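Local coordinates for protein putative ManD family dehydratase (PDB 3T6C) that dehydrates D-gluconate to 2-dehydro-3-deoxy-D-gluconate with low activity in vitro, using one magnesium ion per subunit, as a member of the enolase superfamily, at residues 152-155 / 156-160; 163-166 / 167-171; 305-308 / 309-313. All blocks are in the same frame, centred on the assembly; numbering follows the deposited sequence.

Contact 1 of 3, residues 152-155 / 156-160; sequences DGAD and EVEVE
Asp-155 carries its CG between the backbone N and the carbonyl carbon (chi1 64°), a turn that folds the carboxylate over the opening turn of the helix, while Glu-158, with CG opposite its carbonyl carbon and an extended chain beyond, reaches back past the helix start. Asp-155 thus reaches forward to Glu-158 N, and Glu-158 back to Ala-154 N. OD1 of Asp-155 accepts from Glu-158 N at 2.9 Å, met nearly along its C-O axis, and OE1 of Glu-158 accepts from Ala-154 N at 2.9 Å in an almost straight bond (171°). That second N-H comes from above the carboxylate plane, 46° out of it. Asp-155 is the N-cap of helix 156-168, the helix that follows strand 145-151 in the barrel domain of the enolase superfamily, and its carbonyl O takes the first regular helical bond, from Val-159 N at 3.0 Å. CG2 of Val-159 lies 3.3 Å from Asp-155 O and 3.7 Å from Gly-153 N. The carboxylates of Asp-155 and Glu-158 carry like charges near each other, which Lys-200, in a salt bridge with Asp-155 OD2 and a long, weak ion pair with Glu-158 OE2, probably offsets. One step earlier, Asp-152 OD1 takes Gly-153 N at 2.8 Å through its anti lone pair and also accepts from Met-180 N.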
loop_
_atom_site.group_PDB
_atom_site.type_symbol
_atom_site.label_atom_id
_atom_site.label_comp_id
_atom_site.label_asym_id
_atom_site.label_seq_id
_atom_site.Cartn_x
_atom_site.Cartn_y
_atom_site.Cartn_z
ATOM N N ASP A 152 -35.231 -17.578 -18.697
ATOM C CA ASP A 152 -35.105 -18.489 -17.585
ATOM C C ASP A 152 -35.660 -19.816 -18.098
ATOM O O ASP A 152 -36.158 -19.916 -19.249
ATOM C CB ASP A 152 -35.955 -17.951 -16.452
ATOM C CG ASP A 152 -35.412 -18.281 -15.078
ATOM O OD1 ASP A 152 -35.188 -19.485 -14.785
ATOM O OD2 ASP A 152 -35.223 -17.321 -14.277
ATOM N N GLY A 153 -35.637 -20.803 -17.225
ATOM C CA GLY A 153 -36.124 -22.110 -17.576
ATOM C C GLY A 153 -35.689 -23.112 -16.554
ATOM O O GLY A 153 -34.776 -22.889 -15.744
ATOM N N ALA A 154 -36.322 -24.275 -16.609
ATOM C CA ALA A 154 -36.062 -25.262 -15.598
ATOM C C ALA A 154 -34.762 -26.047 -15.869
ATOM O O ALA A 154 -34.170 -26.630 -14.960
ATOM C CB ALA A 154 -37.248 -26.207 -15.520
ATOM N N ASP A 155 -34.340 -26.103 -17.137
ATOM C CA ASP A 155 -33.139 -26.841 -17.511
ATOM C C ASP A 155 -32.429 -26.117 -18.667
ATOM O O ASP A 155 -32.942 -25.087 -19.160
ATOM C CB ASP A 155 -33.439 -28.331 -17.815
ATOM C CG ASP A 155 -34.325 -28.527 -18.997
ATOM O OD1 ASP A 155 -34.389 -27.661 -19.871
ATOM O OD2 ASP A 155 -34.971 -29.597 -19.087
ATOM N N GLU A 156 -31.276 -26.626 -19.105
ATOM C CA GLU A 156 -30.477 -25.901 -20.095
ATOM C C GLU A 156 -31.214 -25.769 -21.426
ATOM O O GLU A 156 -31.062 -24.760 -22.119
ATOM C CB GLU A 156 -29.137 -26.616 -20.300
ATOM C CG GLU A 156 -28.457 -26.764 -18.975
ATOM C CD GLU A 156 -27.247 -27.628 -19.020
ATOM O OE1 GLU A 156 -26.602 -27.727 -17.945
ATOM O OE2 GLU A 156 -26.948 -28.190 -20.121
ATOM N N VAL A 157 -32.022 -26.754 -21.774
ATOM C CA VAL A 157 -32.760 -26.690 -23.052
ATOM C C VAL A 157 -33.877 -25.642 -22.999
ATOM O O VAL A 157 -34.075 -24.887 -23.937
ATOM C CB VAL A 157 -33.302 -28.079 -23.446
ATOM C CG1 VAL A 157 -34.233 -27.948 -24.665
ATOM C CG2 VAL A 157 -32.130 -28.990 -23.799
ATOM N N GLU A 158 -34.588 -25.550 -21.880
ATOM C CA GLU A 158 -35.626 -24.529 -21.776
ATOM C C GLU A 158 -34.984 -23.154 -21.825
ATOM O O GLU A 158 -35.543 -22.240 -22.416
ATOM C CB GLU A 158 -36.416 -24.676 -20.472
ATOM C CG GLU A 158 -37.290 -25.922 -20.494
ATOM C CD GLU A 158 -38.298 -25.933 -19.352
ATOM O OE1 GLU A 158 -38.321 -24.990 -18.520
ATOM O OE2 GLU A 158 -39.087 -26.903 -19.302
ATOM N N VAL A 159 -33.845 -22.990 -21.145
ATOM C CA VAL A 159 -33.171 -21.672 -21.170
ATOM C C VAL A 159 -32.741 -21.348 -22.611
ATOM O O VAL A 159 -32.941 -20.218 -23.126
ATOM C CB VAL A 159 -31.960 -21.623 -20.203
ATOM C CG1 VAL A 159 -31.254 -20.241 -20.275
ATOM C CG2 VAL A 159 -32.435 -21.848 -18.793
ATOM N N GLU A 160 -32.196 -22.358 -23.284
ATOM C CA GLU A 160 -31.790 -22.190 -24.680
ATOM C C GLU A 160 -32.965 -21.772 -25.541
ATOM O O GLU A 160 -32.855 -20.845 -26.356
ATOM C CB GLU A 160 -31.189 -23.499 -25.211
ATOM C CG GLU A 160 -30.888 -23.492 -26.723
ATOM C CD GLU A 160 -30.762 -24.890 -27.310
ATOM O OE1 GLU A 160 -30.608 -25.884 -26.557
ATOM O OE2 GLU A 160 -30.754 -25.006 -28.574
#

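Contact 2 of 3, residues 163-166 / 167-171; sequences ARAK and MEEGY
Lys-166 and Glu-169 run side by side and point the same way, with Lys-166 CD 3.6 Å from Glu-169 OE1. Their charged ends do not close into a salt bridge: NZ of Lys-166 stays 4.3 Å from OE1 of Glu-169, and any attraction between them is probably weak. The chain of Lys-166 bends at its second torsion (chi2 -54°), which turns it toward the barrel strands, where it touches Val-149, Thr-151 and Ile-174. Glu-169, extended beyond CG, runs back along the preceding turn, its CG 3.2 Å from Ala-165 O. On another side of the helix, Met-167 lays CG against Ala-163 O at 3.4 Å, and its side chain reaches Ile-174 and Val-241. Tyr-171 brings its ring edge to Lys-166 O, which sits near the ring plane, 3.5 Å from CD2; its side chain also touches Leu-147 and Val-149. The backbone sets these positions. Met-167 N, Glu-168 N and Glu-169 N bond to the carbonyls of Ala-163, Arg-164 and Ala-165. Tyr-171 N then reaches back to Lys-166 O at 3.0 Å, and Gly-170 N binds Met-167 O, also at 3.0 Å. With Gly-170 at positive phi (105°), these last two bonds make a Schellman motif, here ending helix 156-168 and turning the chain into strand 173-176 within a beta-alpha-beta unit of the barrel.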
loop_
_atom_site.group_PDB
_atom_site.type_symbol
_atom_site.label_atom_id
_atom_site.label_comp_id
_atom_site.label_asym_id
_atom_site.label_seq_id
_atom_site.Cartn_x
_atom_site.Cartn_y
_atom_site.Cartn_z
ATOM N N ALA A 163 -33.921 -18.136 -24.812
ATOM C CA ALA A 163 -32.932 -17.177 -25.306
ATOM C C ALA A 163 -33.036 -17.071 -26.830
ATOM O O ALA A 163 -32.950 -15.973 -27.371
ATOM C CB ALA A 163 -31.544 -17.567 -24.874
ATOM N N ARG A 164 -33.207 -18.203 -27.515
ATOM C CA ARG A 164 -33.289 -18.209 -28.970
ATOM C C ARG A 164 -34.492 -17.374 -29.394
ATOM O O ARG A 164 -34.407 -16.600 -30.332
ATOM C CB ARG A 164 -33.403 -19.634 -29.491
ATOM C CG ARG A 164 -33.618 -19.661 -30.970
ATOM C CD ARG A 164 -33.545 -21.093 -31.540
ATOM N NE ARG A 164 -32.178 -21.622 -31.460
ATOM C CZ ARG A 164 -31.831 -22.653 -30.695
ATOM N NH1 ARG A 164 -32.774 -23.254 -29.964
ATOM N NH2 ARG A 164 -30.553 -23.095 -30.684
ATOM N N ALA A 165 -35.615 -17.484 -28.677
ATOM C CA ALA A 165 -36.788 -16.679 -29.004
ATOM C C ALA A 165 -36.488 -15.176 -28.831
ATOM O O ALA A 165 -36.841 -14.387 -29.706
ATOM C CB ALA A 165 -37.989 -17.063 -28.114
ATOM N N LYS A 166 -35.815 -14.786 -27.730
ATOM C CA LYS A 166 -35.439 -13.377 -27.519
ATOM C C LYS A 166 -34.545 -12.865 -28.668
ATOM O O LYS A 166 -34.693 -11.723 -29.136
ATOM C CB LYS A 166 -34.713 -13.188 -26.188
ATOM C CG LYS A 166 -35.536 -13.571 -24.948
ATOM C CD LYS A 166 -36.878 -12.907 -24.820
ATOM C CE LYS A 166 -37.450 -13.375 -23.482
ATOM N NZ LYS A 166 -38.788 -12.786 -23.225
ATOM N N MET A 167 -33.634 -13.713 -29.120
ATOM C CA MET A 167 -32.773 -13.349 -30.268
ATOM C C MET A 167 -33.621 -13.144 -31.520
ATOM O O MET A 167 -33.376 -12.201 -32.283
ATOM C CB MET A 167 -31.725 -14.434 -30.514
ATOM C CG MET A 167 -30.668 -14.459 -29.388
ATOM S SD MET A 167 -29.639 -15.940 -29.530
ATOM C CE MET A 167 -28.679 -15.573 -30.985
ATOM N N GLU A 168 -34.601 -14.022 -31.737
ATOM C CA GLU A 168 -35.471 -13.892 -32.908
ATOM C C GLU A 168 -36.269 -12.589 -32.853
ATOM O O GLU A 168 -36.543 -11.972 -33.898
ATOM C CB GLU A 168 -36.398 -15.113 -33.040
ATOM C CG GLU A 168 -35.640 -16.358 -33.486
ATOM C CD GLU A 168 -34.875 -16.129 -34.781
ATOM O OE1 GLU A 168 -35.513 -15.690 -35.761
ATOM O OE2 GLU A 168 -33.642 -16.357 -34.806
ATOM N N GLU A 169 -36.645 -12.158 -31.652
ATOM C CA GLU A 169 -37.371 -10.890 -31.440
ATOM C C GLU A 169 -36.480 -9.667 -31.584
ATOM O O GLU A 169 -36.984 -8.540 -31.492
ATOM C CB GLU A 169 -37.958 -10.831 -30.017
ATOM C CG GLU A 169 -39.008 -11.967 -29.761
ATOM C CD GLU A 169 -39.279 -12.361 -28.287
ATOM O OE1 GLU A 169 -39.042 -11.549 -27.355
ATOM O OE2 GLU A 169 -39.699 -13.551 -28.077
ATOM N N GLY A 170 -35.177 -9.880 -31.744
ATOM C CA GLY A 170 -34.296 -8.743 -31.957
ATOM C C GLY A 170 -33.426 -8.308 -30.774
ATOM O O GLY A 170 -32.647 -7.361 -30.909
ATOM N N TYR A 171 -33.517 -8.987 -29.634
ATOM C CA TYR A 171 -32.655 -8.645 -28.476
ATOM C C TYR A 171 -31.276 -9.197 -28.686
ATOM O O TYR A 171 -31.105 -10.323 -29.176
ATOM C CB TYR A 171 -33.240 -9.184 -27.171
ATOM C CG TYR A 171 -34.522 -8.475 -26.828
ATOM C CD1 TYR A 171 -34.472 -7.192 -26.282
ATOM C CD2 TYR A 171 -35.764 -9.071 -27.067
ATOM C CE1 TYR A 171 -35.618 -6.518 -25.946
ATOM C CE2 TYR A 171 -36.941 -8.353 -26.789
ATOM C CZ TYR A 171 -36.848 -7.106 -26.222
ATOM O OH TYR A 171 -38.006 -6.428 -25.896
#

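Contact 3 of 3, residues 305-308 / 309-313; sequences EWKP and LIDNK
Lys-307 and Asp-311 meet at an angle one helical turn apart, the ammonium of the lysine coming to the carboxylate from the syn side. The salt bridge spans 2.8 Å from Lys-307 NZ to Asp-311 OD2; the lysine chain is extended until its last torsion bends (chi4 -62°) and swings NZ onto that oxygen. NZ has a further salt bridge to Glu-281 of the fourth subunit and a hydrogen bond to Asn-341 of the third, while Asp-311 OD1 is held by Tyr-337 OH, so both charged ends have further partners. On a neighbouring side, the indole of Trp-306 and Ile-310 meet at a slant, with the CE3 corner 4.1 Å from Ile-310 CD1. Trp-306 has its CG between the backbone N and the carbonyl carbon (chi1 50°), which lays the indole beside the isoleucine and against Ile-334 of helix 328-340. Ile-310 also packs on that helix. Leu-309 folds its CG to within 3.6 Å of Glu-305 O. At the C-terminal end of the helix, Asn-312 turns its amide back: Pro-308 O receives both its ND2 at 2.9 Å and its backbone N at 3.1 Å, with a C=O...ND2 angle of 131°. Pro-308 itself has no N-H to give the preceding turn, and the helix is kinked there. Lys-313 NZ bonds Asp-311 O at 3.0 Å and forms a salt bridge to Glu-281 of the second subunit. Lys-313 N to Ile-310 O at 3.2 Å and Leu-314 N to Leu-309 O, with Lys-313 at positive phi, make the Schellman motif that closes helix 303-311 ahead of strand 317-318 in the enolase-superfamily barrel.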
loop_
_atom_site.group_PDB
_atom_site.type_symbol
_atom_site.label_atom_id
_atom_site.label_comp_id
_atom_site.label_asym_id
_atom_site.label_seq_id
_atom_site.Cartn_x
_atom_site.Cartn_y
_atom_site.Cartn_z
ATOM N N GLU A 305 -20.538 2.337 -0.053
ATOM C CA GLU A 305 -20.629 1.110 -0.844
ATOM C C GLU A 305 -20.063 1.284 -2.252
ATOM O O GLU A 305 -19.180 0.550 -2.661
ATOM C CB GLU A 305 -22.088 0.636 -0.962
ATOM C CG GLU A 305 -22.653 0.266 0.422
ATOM C CD GLU A 305 -24.170 0.072 0.455
ATOM O OE1 GLU A 305 -24.869 0.809 -0.298
ATOM O OE2 GLU A 305 -24.661 -0.780 1.254
ATOM N N TRP A 306 -20.628 2.210 -3.023
ATOM C CA TRP A 306 -20.282 2.301 -4.446
ATOM C C TRP A 306 -18.957 3.008 -4.771
ATOM O O TRP A 306 -18.231 2.593 -5.709
ATOM C CB TRP A 306 -21.419 2.887 -5.276
ATOM C CG TRP A 306 -22.051 4.184 -4.814
ATOM C CD1 TRP A 306 -23.190 4.292 -4.083
ATOM C CD2 TRP A 306 -21.628 5.525 -5.094
ATOM N NE1 TRP A 306 -23.518 5.632 -3.864
ATOM C CE2 TRP A 306 -22.547 6.392 -4.458
ATOM C CE3 TRP A 306 -20.546 6.069 -5.779
ATOM C CZ2 TRP A 306 -22.429 7.792 -4.517
ATOM C CZ3 TRP A 306 -20.446 7.497 -5.859
ATOM C CH2 TRP A 306 -21.368 8.305 -5.225
ATOM N N LYS A 307 -18.582 4.010 -3.970
ATOM C CA LYS A 307 -17.425 4.822 -4.359
ATOM C C LYS A 307 -16.119 4.008 -4.388
ATOM O O LYS A 307 -15.377 4.069 -5.378
ATOM C CB LYS A 307 -17.324 6.080 -3.462
ATOM C CG LYS A 307 -16.216 7.052 -3.999
ATOM C CD LYS A 307 -16.200 8.277 -3.043
ATOM C CE LYS A 307 -15.060 9.213 -3.365
ATOM N NZ LYS A 307 -13.734 8.564 -3.185
ATOM N N PRO A 308 -15.810 3.218 -3.331
ATOM C CA PRO A 308 -14.547 2.481 -3.358
ATOM C C PRO A 308 -14.501 1.488 -4.519
ATOM O O PRO A 308 -13.411 1.224 -5.080
ATOM C CB PRO A 308 -14.522 1.752 -1.993
ATOM C CG PRO A 308 -15.464 2.574 -1.130
ATOM C CD PRO A 308 -16.521 3.063 -2.043
ATOM N N LEU A 309 -15.648 0.955 -4.921
ATOM C CA LEU A 309 -15.601 -0.057 -5.977
ATOM C C LEU A 309 -15.261 0.627 -7.284
ATOM O O LEU A 309 -14.488 0.076 -8.099
ATOM C CB LEU A 309 -16.955 -0.724 -6.160
ATOM C CG LEU A 309 -17.451 -1.548 -4.961
ATOM C CD1 LEU A 309 -18.683 -2.369 -5.317
ATOM C CD2 LEU A 309 -16.436 -2.381 -4.292
ATOM N N ILE A 310 -15.803 1.829 -7.473
ATOM C CA ILE A 310 -15.579 2.526 -8.746
ATOM C C ILE A 310 -14.145 3.054 -8.749
ATOM O O ILE A 310 -13.413 2.889 -9.741
ATOM C CB ILE A 310 -16.620 3.617 -8.950
ATOM C CG1 ILE A 310 -18.015 2.985 -9.150
ATOM C CG2 ILE A 310 -16.229 4.467 -10.189
ATOM C CD1 ILE A 310 -19.154 4.055 -9.058
ATOM N N ASP A 311 -13.698 3.644 -7.639
ATOM C CA ASP A 311 -12.334 4.186 -7.537
ATOM C C ASP A 311 -11.279 3.163 -7.847
ATOM O O ASP A 311 -10.298 3.485 -8.493
ATOM C CB ASP A 311 -12.077 4.663 -6.080
ATOM C CG ASP A 311 -12.562 6.077 -5.838
ATOM O OD1 ASP A 311 -12.613 6.877 -6.807
ATOM O OD2 ASP A 311 -12.793 6.394 -4.664
ATOM N N ASN A 312 -11.495 1.949 -7.371
ATOM C CA ASN A 312 -10.508 0.872 -7.448
ATOM C C ASN A 312 -10.709 -0.067 -8.651
ATOM O O ASN A 312 -10.041 -1.120 -8.769
ATOM C CB ASN A 312 -10.402 0.148 -6.112
ATOM C CG ASN A 312 -9.826 1.032 -5.053
ATOM O OD1 ASN A 312 -8.631 1.370 -5.113
ATOM N ND2 ASN A 312 -10.644 1.435 -4.098
ATOM N N LYS A 313 -11.621 0.296 -9.548
ATOM C CA LYS A 313 -11.835 -0.486 -10.779
ATOM C C LYS A 313 -12.304 -1.908 -10.445
ATOM O O LYS A 313 -11.918 -2.886 -11.122
ATOM C CB LYS A 313 -10.572 -0.524 -11.673
ATOM C CG LYS A 313 -9.850 0.849 -11.778
ATOM C CD LYS A 313 -10.734 1.973 -12.294
ATOM C CE LYS A 313 -9.925 3.242 -12.605
ATOM N NZ LYS A 313 -9.363 3.837 -11.305
#

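From the N terminus, the chain leaves strand 145-151 and contact 1 starts helix 156-168; contact 2 then ends the same helix and leads into strand 173-176. The two therefore bracket one helix of a beta-alpha-beta unit, with centres about 14 Å apart. Contact 3 lies much further along, ending helix 303-311 between strands 294-296 and 317-318, with its centre about 35 Å from that of contact 1 and 34 Å from that of contact 2. Each closes only a short local turn, so the three follow in series without nesting or crossing. Together they mark one helix start and two helix ends among the outer helices of the barrel; contact 3 meets several neighbouring subunits, contact 2 one only weakly.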